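Local coordinates for exosome complex exonuclease RRP46 homolog (Oryza sativa Japonica Group, PDB 3HKM), which probably serves in the exosome 3'->5' exoribonuclease complex, and in vitro binds double-stranded DNA and single-stranded RNA and shows hydrolytic DNase and phosphorolytic RNase activity, at residues E63-P68 with S103-V108. Residues are numbered along the deposited sequence; the frame is centred on the assembly and turned at random.
Sequences EVVWKP and SVILQV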
loop_
_atom_site.group_PDB
_atom_site.type_symbol
_atom_site.label_atom_id
_atom_site.label_comp_id
_atom_site.label_asym_id
_atom_site.label_seq_id
_atom_site.Cartn_x
_atom_site.Cartn_y
_atom_site.Cartn_z
ATOM N N GLU A 63 -3.037 -13.374 5.506
ATOM C CA GLU A 63 -4.386 -13.238 4.970
ATOM C C GLU A 63 -4.870 -11.794 5.093
ATOM O O GLU A 63 -4.460 -11.088 6.010
ATOM C CB GLU A 63 -5.339 -14.192 5.698
ATOM C CG GLU A 63 -4.805 -15.616 5.754
ATOM C CD GLU A 63 -5.883 -16.647 6.039
ATOM O OE1 GLU A 63 -6.902 -16.280 6.661
ATOM O OE2 GLU A 63 -5.695 -17.825 5.651
ATOM N N VAL A 64 -5.738 -11.359 4.178
ATOM C CA VAL A 64 -6.160 -9.962 4.143
ATOM C C VAL A 64 -7.644 -9.771 3.801
ATOM O O VAL A 64 -8.177 -10.394 2.885
ATOM C CB VAL A 64 -5.305 -9.147 3.140
ATOM C CG1 VAL A 64 -5.490 -7.653 3.370
ATOM C CG2 VAL A 64 -3.834 -9.533 3.255
ATOM N N VAL A 65 -8.311 -8.912 4.559
ATOM C CA VAL A 65 -9.674 -8.530 4.245
ATOM C C VAL A 65 -9.751 -7.020 4.092
ATOM O O VAL A 65 -9.368 -6.266 4.988
ATOM C CB VAL A 65 -10.712 -9.075 5.276
ATOM C CG1 VAL A 65 -10.032 -9.588 6.530
ATOM C CG2 VAL A 65 -11.786 -8.037 5.599
ATOM N N TRP A 66 -10.222 -6.599 2.921
ATOM C CA TRP A 66 -10.339 -5.200 2.561
ATOM C C TRP A 66 -11.758 -4.762 2.881
ATOM O O TRP A 66 -12.714 -5.356 2.398
ATOM C CB TRP A 66 -10.069 -5.040 1.066
ATOM C CG TRP A 66 -9.283 -3.816 0.685
ATOM C CD1 TRP A 66 -7.922 -3.717 0.545
ATOM C CD2 TRP A 66 -9.809 -2.525 0.377
ATOM N NE1 TRP A 66 -7.574 -2.441 0.178
ATOM C CE2 TRP A 66 -8.713 -1.690 0.065
ATOM C CE3 TRP A 66 -11.099 -1.992 0.337
ATOM C CZ2 TRP A 66 -8.869 -0.355 -0.281
ATOM C CZ3 TRP A 66 -11.251 -0.670 -0.005
ATOM C CH2 TRP A 66 -10.144 0.137 -0.312
ATOM N N LYS A 67 -11.893 -3.729 3.704
ATOM C CA LYS A 67 -13.204 -3.278 4.159
ATOM C C LYS A 67 -13.485 -1.849 3.697
ATOM O O LYS A 67 -12.712 -0.938 3.999
ATOM C CB LYS A 67 -13.319 -3.391 5.689
ATOM C CG LYS A 67 -12.740 -4.692 6.247
ATOM C CD LYS A 67 -13.572 -5.283 7.379
ATOM C CE LYS A 67 -13.275 -4.649 8.724
ATOM N NZ LYS A 67 -13.896 -5.441 9.839
ATOM N N PRO A 68 -14.601 -1.655 2.962
ATOM C CA PRO A 68 -14.971 -0.351 2.397
ATOM C C PRO A 68 -15.404 0.609 3.493
ATOM O O PRO A 68 -15.856 0.165 4.549
ATOM C CB PRO A 68 -16.171 -0.682 1.491
ATOM C CG PRO A 68 -16.166 -2.168 1.336
ATOM C CD PRO A 68 -15.585 -2.694 2.606
ATOM N N SER A 103 -3.278 -12.197 10.143
ATOM C CA SER A 103 -4.421 -11.612 9.458
ATOM C C SER A 103 -4.330 -10.097 9.430
ATOM O O SER A 103 -4.217 -9.450 10.468
ATOM C CB SER A 103 -5.735 -12.034 10.117
ATOM O OG SER A 103 -5.804 -13.442 10.259
ATOM N N VAL A 104 -4.400 -9.544 8.229
ATOM C CA VAL A 104 -4.385 -8.109 8.029
ATOM C C VAL A 104 -5.792 -7.612 7.704
ATOM O O VAL A 104 -6.457 -8.134 6.806
ATOM C CB VAL A 104 -3.432 -7.736 6.875
ATOM C CG1 VAL A 104 -3.356 -6.227 6.700
ATOM C CG2 VAL A 104 -2.054 -8.327 7.117
ATOM N N ILE A 105 -6.252 -6.613 8.447
ATOM C CA ILE A 105 -7.501 -5.947 8.120
ATOM C C ILE A 105 -7.220 -4.511 7.717
ATOM O O ILE A 105 -6.510 -3.789 8.404
ATOM C CB ILE A 105 -8.512 -5.983 9.277
ATOM C CG1 ILE A 105 -8.901 -7.427 9.586
ATOM C CG2 ILE A 105 -9.754 -5.180 8.920
ATOM C CD1 ILE A 105 -10.119 -7.545 10.466
ATOM N N LEU A 106 -7.769 -4.121 6.576
ATOM C CA LEU A 106 -7.595 -2.788 6.041
ATOM C C LEU A 106 -8.955 -2.102 6.010
ATOM O O LEU A 106 -9.868 -2.544 5.320
ATOM C CB LEU A 106 -6.979 -2.863 4.641
ATOM C CG LEU A 106 -6.482 -1.581 3.969
ATOM C CD1 LEU A 106 -7.626 -0.759 3.385
ATOM C CD2 LEU A 106 -5.645 -0.756 4.935
ATOM N N GLN A 107 -9.093 -1.039 6.786
ATOM C CA GLN A 107 -10.333 -0.287 6.840
ATOM C C GLN A 107 -10.140 1.083 6.203
ATOM O O GLN A 107 -9.340 1.895 6.683
ATOM C CB GLN A 107 -10.789 -0.134 8.290
ATOM C CG GLN A 107 -11.943 0.849 8.483
ATOM C CD GLN A 107 -13.259 0.334 7.915
ATOM O OE1 GLN A 107 -13.846 0.940 7.008
ATOM N NE2 GLN A 107 -13.723 -0.797 8.436
ATOM N N VAL A 108 -10.871 1.339 5.118
ATOM C CA VAL A 108 -10.853 2.652 4.471
ATOM C C VAL A 108 -11.632 3.695 5.271
ATOM O O VAL A 108 -12.771 3.464 5.681
ATOM C CB VAL A 108 -11.386 2.587 3.035
ATOM C CG1 VAL A 108 -11.332 3.960 2.386
ATOM C CG2 VAL A 108 -10.565 1.603 2.239
#
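V65 and L106 lie on the two parallel strands of a beta-alpha-beta unit, joined through helix 77-91. Five backbone hydrogen bonds tie the strands together. V104 N donates to E63 O at 2.7 Å, and V104 O accepts from V65 N. V65 O then accepts from L106 N at 3.1 Å, and L106 O takes K67 N at 2.8 Å. V108 N closes the series on K67 O. The short segments run 16° from parallel.

V64, W66, V104 and L106 share one face of the sheet. L106 CG is anti to the backbone N (chi1 -170°), and with chi2 at -78° L106 CD1 lies over one face of the W66 indole. This CH-pi contact puts L106 CD1 3.8 Å from the centroid of the W66 five-membered ring. V64 CG2 packs alongside V104 CB at 4.1 Å. Helix 77-91 covers V64 and W66, while helix 115-130 packs on V104 and L106.

V65, K67 and I105 lie on the other face. V65 CG1 sits beside I105 CG1 at 3.9 Å. The K67 chain bends at chi2 and chi3 and crosses towards I105, bringing its CE to 3.6 Å from I105 CG2.

Strand 61-67 is an edge strand of the mixed sheet within this chain. Strand 100-110 also pairs with antiparallel strand 38-49. Strands 61-67 and 100-110 form the parallel part of the helix-backed mixed sheet of the RNase PH fold.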